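Local coordinates for protein glutathione S-transferase (Sulfitobacter, PDB 4GF0) that probably conjugates glutathione to electrophilic substrates as a glutathione S-transferase homologue, and binds glutathione as a two-chain assembly, at residues Ala20-Leu26 with Val75-Ala79; Pro27-Val31 with Val202-Met207; Tyr101-Met106 with Cys140-Val144; Leu149-Tyr153 with Lys185-Phe189. All coordinates share one frame; numbering follows the deposited sequence.

Contact 1: residues Ala20-Leu26 with Val75-Ala79; sequences AIEEAAL and VAAIA
A20, I21, A24 and L26 meet V75, I78 and A79 without any aromatic ring; the one flat group touched is the A20 peptide, whose carbonyl O lies 3.8 Å from V75 CG1. All the rest is aliphatic. V75 divides its two methyls between partners: CG1, anti to the backbone N (chi1 171°), reaches A24 CB at 3.9 Å, while CG2 meets I21 CG1 at 3.8 Å, the I21 and V75 side chains crossing at about a right angle. One turn on, the methyl carbons A24 CB and A79 CB stand only 3.5 Å apart, a tight fit consistent with two alanines where the backbones come nearest. I78 carries CG1 between its backbone N and carbonyl carbon (chi1 61°), which lets CD1 reach L26 CD1 at 3.8 Å. L26 can face this way because helix 14-23 ends in a Schellman motif: A25 has positive phi, A25 N bonds to E22 O (3.0 Å) and L26 N to I21 O (3.3 Å). Both helices belong to the N-terminal domain, and packing of this first helix against the one that follows the last sheet strand is part of the thioredoxin fold of glutathione transferases.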
loop_
_atom_site.group_PDB
_atom_site.type_symbol
_atom_site.label_atom_id
_atom_site.label_comp_id
_atom_site.label_asym_id
_atom_site.label_seq_id
_atom_site.Cartn_x
_atom_site.Cartn_y
_atom_site.Cartn_z
ATOM N N ALA A 20 6.774 -15.103 -1.190
ATOM C CA ALA A 20 7.077 -14.766 -2.576
ATOM C C ALA A 20 8.502 -15.142 -2.962
ATOM O O ALA A 20 8.739 -15.623 -4.075
ATOM C CB ALA A 20 6.823 -13.289 -2.843
ATOM N N ILE A 21 9.449 -14.927 -2.051
ATOM C CA ILE A 21 10.835 -15.267 -2.337
ATOM C C ILE A 21 10.968 -16.775 -2.514
ATOM O O ILE A 21 11.698 -17.245 -3.387
ATOM C CB ILE A 21 11.795 -14.772 -1.240
ATOM C CG1 ILE A 21 11.744 -13.244 -1.178
ATOM C CG2 ILE A 21 13.223 -15.186 -1.592
ATOM C CD1 ILE A 21 12.491 -12.629 0.006
ATOM N N GLU A 22 10.246 -17.537 -1.693
ATOM C CA GLU A 22 10.233 -18.989 -1.849
ATOM C C GLU A 22 9.641 -19.406 -3.196
ATOM O O GLU A 22 10.154 -20.319 -3.853
ATOM C CB GLU A 22 9.448 -19.658 -0.713
ATOM C CG GLU A 22 9.990 -19.383 0.684
ATOM C CD GLU A 22 11.200 -20.224 1.040
ATOM O OE1 GLU A 22 11.626 -21.067 0.215
ATOM O OE2 GLU A 22 11.728 -20.049 2.164
ATOM N N GLU A 23 8.559 -18.749 -3.606
ATOM C CA GLU A 23 7.930 -19.058 -4.889
ATOM C C GLU A 23 8.907 -18.770 -6.022
ATOM O O GLU A 23 8.911 -19.465 -7.034
ATOM C CB GLU A 23 6.655 -18.230 -5.100
ATOM C CG GLU A 23 5.473 -18.631 -4.248
ATOM C CD GLU A 23 4.795 -19.901 -4.752
ATOM O OE1 GLU A 23 4.881 -20.190 -5.971
ATOM O OE2 GLU A 23 4.168 -20.612 -3.930
ATOM N N ALA A 24 9.738 -17.749 -5.833
ATOM C CA ALA A 24 10.717 -17.327 -6.837
ATOM C C ALA A 24 11.941 -18.240 -6.886
ATOM O O ALA A 24 12.803 -18.093 -7.770
ATOM C CB ALA A 24 11.151 -15.896 -6.570
ATOM N N ALA A 25 12.011 -19.170 -5.936
ATOM C CA ALA A 25 13.134 -20.093 -5.793
ATOM C C ALA A 25 14.460 -19.362 -5.609
ATOM O O ALA A 25 15.492 -19.799 -6.109
ATOM C CB ALA A 25 13.210 -21.043 -6.997
ATOM N N LEU A 26 14.436 -18.256 -4.873
ATOM C CA LEU A 26 15.656 -17.506 -4.617
ATOM C C LEU A 26 16.188 -17.826 -3.228
ATOM O O LEU A 26 15.414 -18.056 -2.299
ATOM C CB LEU A 26 15.389 -16.007 -4.730
ATOM C CG LEU A 26 15.047 -15.521 -6.135
ATOM C CD1 LEU A 26 14.637 -14.060 -6.101
ATOM C CD2 LEU A 26 16.255 -15.721 -7.028
ATOM N N VAL A 75 10.402 -8.620 -5.915
ATOM C CA VAL A 75 10.704 -10.042 -6.058
ATOM C C VAL A 75 10.286 -10.562 -7.426
ATOM O O VAL A 75 11.028 -11.290 -8.083
ATOM C CB VAL A 75 10.060 -10.869 -4.942
ATOM C CG1 VAL A 75 10.223 -12.377 -5.250
ATOM C CG2 VAL A 75 10.732 -10.518 -3.625
ATOM N N ALA A 76 9.100 -10.165 -7.868
ATOM C CA ALA A 76 8.633 -10.576 -9.184
ATOM C C ALA A 76 9.549 -10.048 -10.280
ATOM O O ALA A 76 9.830 -10.748 -11.262
ATOM C CB ALA A 76 7.201 -10.093 -9.398
ATOM N N ALA A 77 10.043 -8.827 -10.092
ATOM C CA ALA A 77 10.853 -8.163 -11.111
ATOM C C ALA A 77 12.211 -8.839 -11.256
ATOM O O ALA A 77 12.773 -8.887 -12.353
ATOM C CB ALA A 77 11.043 -6.688 -10.762
ATOM N N ILE A 78 12.747 -9.353 -10.150
ATOM C CA ILE A 78 14.044 -10.046 -10.207
ATOM C C ILE A 78 13.941 -11.549 -10.450
ATOM O O ILE A 78 14.949 -12.229 -10.636
ATOM C CB ILE A 78 14.914 -9.782 -8.958
ATOM C CG1 ILE A 78 14.208 -10.287 -7.695
ATOM C CG2 ILE A 78 15.265 -8.290 -8.868
ATOM C CD1 ILE A 78 15.073 -10.281 -6.442
ATOM N N ALA A 79 12.727 -12.075 -10.446
ATOM C CA ALA A 79 12.505 -13.487 -10.755
ATOM C C ALA A 79 11.346 -13.676 -11.723
ATOM O O ALA A 79 10.337 -14.281 -11.370
ATOM C CB ALA A 79 12.245 -14.257 -9.488
#

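Contact 2: residues Pro27-Val31 with Val202-Met207; sequences PYQPV and VKDKGM
Strand 28-32, an outermost strand of the thioredoxin-fold sheet, here meets the C-terminal end of helix 197-204, so the contact between Y28 or P30 and K205 or M207 brings the end of the ordered chain back to the N-terminal domain. Helix 197-204 stops in a Schellman motif, with G206 at positive phi, M207 N bonded to V202 O (3.0 Å) and G206 N to K203 O (2.9 Å). The turn places K205 and M207 side by side, both pointing toward the strand. Y28 comes from the opposite direction, and its hydroxyl end does most of the touching: OH lies 3.8 Å from K205 CD and 4.2 Å from V202 CG1. This hydroxyl and K205 NZ share a partner outside the two segments, the carboxylate oxygen E22 OE2, through a hydrogen bond and a salt bridge respectively; the shared anion probably explains why the lysine approaches the phenol and probably keeps its ammonium charged. M207, extended beyond CG, also packs on A18 and F8. Its terminal methyl fits the angle between the two strand residues: M207 CE sits near the plane of the Y28 ring, at its edge, 3.7 Å from Y28 OH, and equally 3.7 Å from P30 CB.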
loop_
_atom_site.group_PDB
_atom_site.type_symbol
_atom_site.label_atom_id
_atom_site.label_comp_id
_atom_site.label_asym_id
_atom_site.label_seq_id
_atom_site.Cartn_x
_atom_site.Cartn_y
_atom_site.Cartn_z
ATOM N N PRO A 27 17.518 -17.861 -3.080
ATOM C CA PRO A 27 18.051 -18.002 -1.723
ATOM C C PRO A 27 17.922 -16.658 -1.013
ATOM O O PRO A 27 17.994 -15.609 -1.654
ATOM C CB PRO A 27 19.524 -18.356 -1.955
ATOM C CG PRO A 27 19.854 -17.733 -3.283
ATOM C CD PRO A 27 18.576 -17.785 -4.103
ATOM N N TYR A 28 17.679 -16.679 0.290
ATOM C CA TYR A 28 17.615 -15.446 1.050
ATOM C C TYR A 28 17.942 -15.756 2.491
ATOM O O TYR A 28 17.938 -16.922 2.908
ATOM C CB TYR A 28 16.235 -14.763 0.946
ATOM C CG TYR A 28 15.092 -15.513 1.606
ATOM C CD1 TYR A 28 14.626 -16.715 1.088
ATOM C CD2 TYR A 28 14.460 -15.001 2.725
ATOM C CE1 TYR A 28 13.563 -17.389 1.687
ATOM C CE2 TYR A 28 13.398 -15.666 3.316
ATOM C CZ TYR A 28 12.962 -16.853 2.797
ATOM O OH TYR A 28 11.910 -17.513 3.395
ATOM N N GLN A 29 18.231 -14.693 3.227
ATOM C CA GLN A 29 18.603 -14.770 4.627
ATOM C C GLN A 29 17.535 -14.061 5.438
ATOM O O GLN A 29 17.413 -12.837 5.363
ATOM C CB GLN A 29 19.934 -14.052 4.840
ATOM C CG GLN A 29 21.093 -14.602 4.033
ATOM C CD GLN A 29 21.845 -15.685 4.768
ATOM O OE1 GLN A 29 21.358 -16.235 5.757
ATOM N NE2 GLN A 29 23.049 -15.993 4.296
ATOM N N PRO A 30 16.753 -14.827 6.211
ATOM C CA PRO A 30 15.741 -14.222 7.090
ATOM C C PRO A 30 16.360 -13.726 8.403
ATOM O O PRO A 30 17.160 -14.441 9.017
ATOM C CB PRO A 30 14.787 -15.386 7.390
ATOM C CG PRO A 30 15.211 -16.521 6.483
ATOM C CD PRO A 30 16.649 -16.293 6.163
ATOM N N VAL A 31 15.997 -12.516 8.821
ATOM C CA VAL A 31 16.428 -11.985 10.106
ATOM C C VAL A 31 15.209 -11.676 10.939
ATOM O O VAL A 31 14.387 -10.842 10.557
ATOM C CB VAL A 31 17.242 -10.696 9.950
ATOM C CG1 VAL A 31 17.580 -10.108 11.330
ATOM C CG2 VAL A 31 18.496 -10.964 9.157
ATOM N N VAL A 202 8.130 -21.533 4.665
ATOM C CA VAL A 202 8.210 -20.474 5.673
ATOM C C VAL A 202 7.778 -20.989 7.051
ATOM O O VAL A 202 8.306 -20.538 8.069
ATOM C CB VAL A 202 7.434 -19.193 5.286
ATOM C CG1 VAL A 202 7.923 -18.671 3.941
ATOM C CG2 VAL A 202 5.921 -19.447 5.255
ATOM N N LYS A 203 6.841 -21.933 7.085
ATOM C CA LYS A 203 6.467 -22.573 8.345
ATOM C C LYS A 203 7.661 -23.306 8.935
ATOM O O LYS A 203 7.908 -23.248 10.141
ATOM C CB LYS A 203 5.317 -23.559 8.143
ATOM C CG LYS A 203 3.937 -22.932 8.156
ATOM C CD LYS A 203 2.855 -23.999 8.027
ATOM C CE LYS A 203 1.471 -23.375 7.917
ATOM N NZ LYS A 203 0.458 -24.375 7.486
ATOM N N ASP A 204 8.405 -23.995 8.074
ATOM C CA ASP A 204 9.579 -24.745 8.510
ATOM C C ASP A 204 10.646 -23.806 9.062
ATOM O O ASP A 204 11.484 -24.207 9.866
ATOM C CB ASP A 204 10.156 -25.565 7.348
ATOM C CG ASP A 204 9.332 -26.801 7.031
ATOM O OD1 ASP A 204 8.628 -27.300 7.934
ATOM O OD2 ASP A 204 9.397 -27.281 5.878
ATOM N N LYS A 205 10.608 -22.552 8.628
ATOM C CA LYS A 205 11.573 -21.553 9.071
ATOM C C LYS A 205 11.071 -20.784 10.287
ATOM O O LYS A 205 11.702 -19.816 10.717
ATOM C CB LYS A 205 11.911 -20.584 7.933
ATOM C CG LYS A 205 12.708 -21.228 6.806
ATOM C CD LYS A 205 13.070 -20.225 5.721
ATOM C CE LYS A 205 14.183 -20.772 4.839
ATOM N NZ LYS A 205 13.716 -21.191 3.491
ATOM N N GLY A 206 9.932 -21.220 10.823
ATOM C CA GLY A 206 9.359 -20.650 12.029
ATOM C C GLY A 206 8.655 -19.317 11.841
ATOM O O GLY A 206 8.597 -18.507 12.771
ATOM N N MET A 207 8.108 -19.081 10.651
ATOM C CA MET A 207 7.525 -17.772 10.345
ATOM C C MET A 207 6.021 -17.700 10.549
ATOM O O MET A 207 5.451 -16.608 10.599
ATOM C CB MET A 207 7.845 -17.376 8.903
ATOM C CG MET A 207 9.311 -17.361 8.588
ATOM S SD MET A 207 9.571 -16.557 6.996
ATOM C CE MET A 207 11.358 -16.594 6.931
#

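Contact 3: residues Tyr101-Met106 with Cys140-Val144; sequences YLASTM and CADFV
Y101 opens the contact by laying its ring against F143 and its hydroxyl against C140. With CG anti to the backbone N (chi1 177°), the ring reaches across the helix pair; F143 CD2 lies over one face, 3.6 Å from Y101 CZ, and the planes meet obliquely at 33°. T105 CB lies over the opposite face, toward the rim, which holds the phenol between the two residues. Beyond the ring, Y101 OH approaches C140 CA to 3.4 Å. With an alanine in place of Y101, F143 would probably lose the surface it rests on and a gap would open beside C140. T105 adds CG2, 4.0 Å from C140 SG. M106 follows after a wider pi-type turn, its N bonded to Y101 O at 3.2 Å. The M106 chain runs extended alongside C140, CG lying 3.6 Å from C140 CB, and its SD meets V144 CG2 at 3.8 Å. The axes of the two short helical segments are roughly antiparallel (151°), 11.6 Å apart at closest approach. Helix 162-170 flanks this pair through Y165 and V169, helix 184-194 through I186, and E67 of the second subunit packs on Y101, while the T105 side chain comes to about 4 Å of a bound glutathione.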
loop_
_atom_site.group_PDB
_atom_site.type_symbol
_atom_site.label_atom_id
_atom_site.label_comp_id
_atom_site.label_asym_id
_atom_site.label_seq_id
_atom_site.Cartn_x
_atom_site.Cartn_y
_atom_site.Cartn_z
ATOM N N TYR A 101 -5.661 -2.756 -1.704
ATOM C CA TYR A 101 -6.784 -2.897 -0.773
ATOM C C TYR A 101 -6.295 -3.453 0.563
ATOM O O TYR A 101 -6.680 -2.986 1.637
ATOM C CB TYR A 101 -7.880 -3.812 -1.336
ATOM C CG TYR A 101 -9.004 -4.022 -0.353
ATOM C CD1 TYR A 101 -9.988 -3.063 -0.189
ATOM C CD2 TYR A 101 -9.065 -5.167 0.428
ATOM C CE1 TYR A 101 -11.011 -3.236 0.713
ATOM C CE2 TYR A 101 -10.100 -5.354 1.340
ATOM C CZ TYR A 101 -11.065 -4.383 1.471
ATOM O OH TYR A 101 -12.090 -4.546 2.372
ATOM N N LEU A 102 -5.456 -4.478 0.494
ATOM C CA LEU A 102 -4.902 -5.060 1.707
ATOM C C LEU A 102 -4.045 -4.032 2.451
ATOM O O LEU A 102 -4.168 -3.885 3.670
ATOM C CB LEU A 102 -4.093 -6.330 1.377
ATOM C CG LEU A 102 -4.969 -7.468 0.824
ATOM C CD1 LEU A 102 -4.079 -8.642 0.393
ATOM C CD2 LEU A 102 -6.019 -7.945 1.828
ATOM N N ALA A 103 -3.212 -3.299 1.717
ATOM C CA ALA A 103 -2.318 -2.306 2.323
ATOM C C ALA A 103 -3.043 -1.126 2.966
ATOM O O ALA A 103 -2.615 -0.626 4.009
ATOM C CB ALA A 103 -1.315 -1.784 1.281
ATOM N N SER A 104 -4.135 -0.682 2.347
ATOM C CA SER A 104 -4.801 0.567 2.743
ATOM C C SER A 104 -6.028 0.356 3.616
ATOM O O SER A 104 -6.465 1.279 4.328
ATOM C CB SER A 104 -5.214 1.349 1.491
ATOM O OG SER A 104 -6.193 0.634 0.743
ATOM N N THR A 105 -6.611 -0.836 3.551
ATOM C CA THR A 105 -7.897 -1.068 4.205
ATOM C C THR A 105 -7.869 -2.248 5.169
ATOM O O THR A 105 -8.154 -2.089 6.355
ATOM C CB THR A 105 -9.028 -1.270 3.171
ATOM O OG1 THR A 105 -9.004 -0.192 2.230
ATOM C CG2 THR A 105 -10.388 -1.289 3.857
ATOM N N MET A 106 -7.530 -3.436 4.676
ATOM C CA MET A 106 -7.674 -4.616 5.520
ATOM C C MET A 106 -6.579 -4.713 6.584
ATOM O O MET A 106 -6.872 -4.981 7.752
ATOM C CB MET A 106 -7.758 -5.898 4.682
ATOM C CG MET A 106 -8.276 -7.102 5.469
ATOM S SD MET A 106 -8.798 -8.417 4.340
ATOM C CE MET A 106 -9.389 -9.684 5.462
ATOM N N CYS A 140 -14.208 -6.513 5.770
ATOM C CA CYS A 140 -13.132 -6.685 4.803
ATOM C C CYS A 140 -13.196 -8.075 4.185
ATOM O O CYS A 140 -13.040 -8.230 2.968
ATOM C CB CYS A 140 -11.769 -6.449 5.456
ATOM S SG CYS A 140 -11.439 -4.694 5.772
ATOM N N ALA A 141 -13.429 -9.084 5.019
ATOM C CA ALA A 141 -13.522 -10.454 4.516
ATOM C C ALA A 141 -14.694 -10.598 3.542
ATOM O O ALA A 141 -14.586 -11.306 2.529
ATOM C CB ALA A 141 -13.636 -11.441 5.654
ATOM N N ASP A 142 -15.795 -9.909 3.836
ATOM C CA ASP A 142 -16.960 -9.877 2.946
ATOM C C ASP A 142 -16.568 -9.390 1.554
ATOM O O ASP A 142 -16.938 -9.985 0.536
ATOM C CB ASP A 142 -18.040 -8.941 3.497
ATOM C CG ASP A 142 -18.799 -9.529 4.661
ATOM O OD1 ASP A 142 -18.628 -10.729 4.958
ATOM O OD2 ASP A 142 -19.592 -8.777 5.271
ATOM N N PHE A 143 -15.823 -8.292 1.520
ATOM C CA PHE A 143 -15.341 -7.731 0.264
ATOM C C PHE A 143 -14.343 -8.629 -0.458
ATOM O O PHE A 143 -14.375 -8.735 -1.689
ATOM C CB PHE A 143 -14.718 -6.359 0.497
ATOM C CG PHE A 143 -14.320 -5.664 -0.769
ATOM C CD1 PHE A 143 -15.266 -4.990 -1.523
ATOM C CD2 PHE A 143 -13.013 -5.692 -1.209
ATOM C CE1 PHE A 143 -14.911 -4.346 -2.697
ATOM C CE2 PHE A 143 -12.651 -5.058 -2.386
ATOM C CZ PHE A 143 -13.602 -4.380 -3.127
ATOM N N VAL A 144 -13.433 -9.248 0.288
ATOM C CA VAL A 144 -12.511 -10.204 -0.303
ATOM C C VAL A 144 -13.295 -11.309 -1.003
ATOM O O VAL A 144 -13.020 -11.642 -2.157
ATOM C CB VAL A 144 -11.589 -10.837 0.763
ATOM C CG1 VAL A 144 -10.883 -12.071 0.202
ATOM C CG2 VAL A 144 -10.569 -9.817 1.243
#

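Contact 4: residues Leu149-Tyr153 with Lys185-Phe189; sequences LRGPY and KITTF
K185 bends its chain about the CG-CD bond (chi3 -68°), which carries its ammonium to L149, while F189, with CG anti to the backbone N (chi1 166°), swings its ring beside P152 and Y153. The bond that results, K185 NZ to L149 O, is short at 2.6 Å and arrives nearly along the C=O axis, at 174°. A methionine in place of K185 would probably leave L149 O without this charged donor and the loop less firmly tied to the helix. Alongside, L149 CD1 packs on the helix backbone, 3.6 Å from I186 CA, and lies 3.7 Å from F189 CB. The contact belongs to the all-helical C-terminal domain of glutathione transferases: it fastens the loop after helix 123-148 to the first turns of helix 184-194, where E145 also accepts from the backbone N of K185 and of I186. The loop bends through G151, at positive phi, and a cis peptide bond before P152. From there P152 O meets the F189 ring at its edge, in plane, 3.5 Å from CD1. A water donates to both P152 O (2.9 Å) and K185 O (2.6 Å). Y153 CD1 touches F189 CE1 at 4.1 Å, and the Y153 hydroxyl is hydrogen-bonded to R196.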
loop_
_atom_site.group_PDB
_atom_site.type_symbol
_atom_site.label_atom_id
_atom_site.label_comp_id
_atom_site.label_asym_id
_atom_site.label_seq_id
_atom_site.Cartn_x
_atom_site.Cartn_y
_atom_site.Cartn_z
ATOM N N LEU A 149 -11.427 -12.265 -4.493
ATOM C CA LEU A 149 -11.048 -13.650 -4.740
ATOM C C LEU A 149 -11.878 -14.272 -5.859
ATOM O O LEU A 149 -13.046 -14.620 -5.657
ATOM C CB LEU A 149 -11.242 -14.484 -3.474
ATOM C CG LEU A 149 -10.048 -14.958 -2.662
ATOM C CD1 LEU A 149 -10.556 -15.875 -1.559
ATOM C CD2 LEU A 149 -9.015 -15.673 -3.539
ATOM N N ARG A 150 -11.285 -14.416 -7.037
ATOM C CA ARG A 150 -11.976 -15.091 -8.129
ATOM C C ARG A 150 -12.078 -16.596 -7.860
ATOM O O ARG A 150 -13.118 -17.207 -8.108
ATOM C CB ARG A 150 -11.292 -14.815 -9.469
ATOM C CG ARG A 150 -12.059 -15.366 -10.655
ATOM C CD ARG A 150 -11.560 -14.799 -11.982
ATOM N NE ARG A 150 -11.790 -15.747 -13.072
ATOM C CZ ARG A 150 -12.974 -15.971 -13.636
ATOM N NH1 ARG A 150 -14.049 -15.313 -13.219
ATOM N NH2 ARG A 150 -13.083 -16.860 -14.615
ATOM N N GLY A 151 -11.006 -17.183 -7.334
ATOM C CA GLY A 151 -11.021 -18.582 -6.933
ATOM C C GLY A 151 -10.398 -19.495 -7.971
ATOM O O GLY A 151 -10.723 -19.393 -9.151
ATOM N N PRO A 152 -9.509 -20.406 -7.541
ATOM C CA PRO A 152 -9.086 -20.607 -6.148
ATOM C C PRO A 152 -8.186 -19.499 -5.619
ATOM O O PRO A 152 -8.169 -19.273 -4.404
ATOM C CB PRO A 152 -8.302 -21.926 -6.198
ATOM C CG PRO A 152 -7.851 -22.043 -7.624
ATOM C CD PRO A 152 -8.977 -21.454 -8.430
ATOM N N TYR A 153 -7.472 -18.814 -6.512
ATOM C CA TYR A 153 -6.566 -17.735 -6.112
ATOM C C TYR A 153 -7.179 -16.402 -6.479
ATOM O O TYR A 153 -8.251 -16.364 -7.071
ATOM C CB TYR A 153 -5.207 -17.894 -6.801
ATOM C CG TYR A 153 -4.496 -19.161 -6.395
ATOM C CD1 TYR A 153 -4.039 -19.341 -5.095
ATOM C CD2 TYR A 153 -4.302 -20.190 -7.304
ATOM C CE1 TYR A 153 -3.395 -20.522 -4.719
ATOM C CE2 TYR A 153 -3.662 -21.364 -6.936
ATOM C CZ TYR A 153 -3.205 -21.520 -5.649
ATOM O OH TYR A 153 -2.574 -22.699 -5.298
ATOM N N LYS A 185 -14.938 -19.252 -0.422
ATOM C CA LYS A 185 -13.805 -19.019 -1.315
ATOM C C LYS A 185 -12.512 -18.736 -0.554
ATOM O O LYS A 185 -11.444 -19.212 -0.945
ATOM C CB LYS A 185 -14.114 -17.926 -2.341
ATOM C CG LYS A 185 -15.092 -18.384 -3.422
ATOM C CD LYS A 185 -15.088 -17.438 -4.609
ATOM C CE LYS A 185 -15.681 -16.112 -4.216
ATOM N NZ LYS A 185 -15.553 -15.087 -5.288
ATOM N N ILE A 186 -12.610 -17.981 0.536
ATOM C CA ILE A 186 -11.447 -17.746 1.384
ATOM C C ILE A 186 -10.963 -19.073 1.956
ATOM O O ILE A 186 -9.766 -19.330 2.015
ATOM C CB ILE A 186 -11.751 -16.747 2.530
ATOM C CG1 ILE A 186 -11.972 -15.344 1.959
ATOM C CG2 ILE A 186 -10.605 -16.717 3.540
ATOM C CD1 ILE A 186 -12.239 -14.278 3.025
ATOM N N THR A 187 -11.904 -19.930 2.344
ATOM C CA THR A 187 -11.555 -21.228 2.912
ATOM C C THR A 187 -10.798 -22.083 1.899
ATOM O O THR A 187 -9.744 -22.642 2.216
ATOM C CB THR A 187 -12.795 -21.978 3.407
ATOM O OG1 THR A 187 -13.373 -21.243 4.491
ATOM C CG2 THR A 187 -12.420 -23.373 3.896
ATOM N N THR A 188 -11.320 -22.157 0.678
ATOM C CA THR A 188 -10.648 -22.922 -0.373
ATOM C C THR A 188 -9.283 -22.323 -0.668
ATOM O O THR A 188 -8.309 -23.049 -0.856
ATOM C CB THR A 188 -11.482 -22.977 -1.661
ATOM O OG1 THR A 188 -12.704 -23.685 -1.400
ATOM C CG2 THR A 188 -10.710 -23.694 -2.756
ATOM N N PHE A 189 -9.220 -20.995 -0.694
ATOM C CA PHE A 189 -7.966 -20.275 -0.929
ATOM C C PHE A 189 -6.912 -20.628 0.124
ATOM O O PHE A 189 -5.759 -20.922 -0.204
ATOM C CB PHE A 189 -8.240 -18.758 -0.961
ATOM C CG PHE A 189 -7.002 -17.913 -0.873
ATOM C CD1 PHE A 189 -6.163 -17.762 -1.977
ATOM C CD2 PHE A 189 -6.674 -17.257 0.311
ATOM C CE1 PHE A 189 -5.001 -16.981 -1.899
ATOM C CE2 PHE A 189 -5.515 -16.465 0.389
ATOM C CZ PHE A 189 -4.682 -16.331 -0.714
HETATM O O HOH W 1 -10.895 -19.549 -3.496
#

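How the contacts relate
Contacts 1 and 2 both involve the thioredoxin-like domain; contacts 3 and 4 tie together the helices of the C-terminal domain. Contacts 2 and 3 are the buried ones, contacts 1 and 4 only partly so. The side-chain packing of contact 1 is wholly aliphatic, yet its helix 14-23 supplies E22, whose OE2 bonds K205 NZ (2.6 Å) and Y28 OH of contact 2, joining the two. Contact 3 is aromatic and sulfur-rich, near glutathione and the subunit interface; contact 4, farther from the chain's centre, adds a lysine and a bridging water at backbone carbonyls to its apolar packing. These two also touch, V144 O lying 2.9 Å from L149 N. Contacts 1 and 3 stand on opposite sides of the chain's centre, about 24 Å between centres.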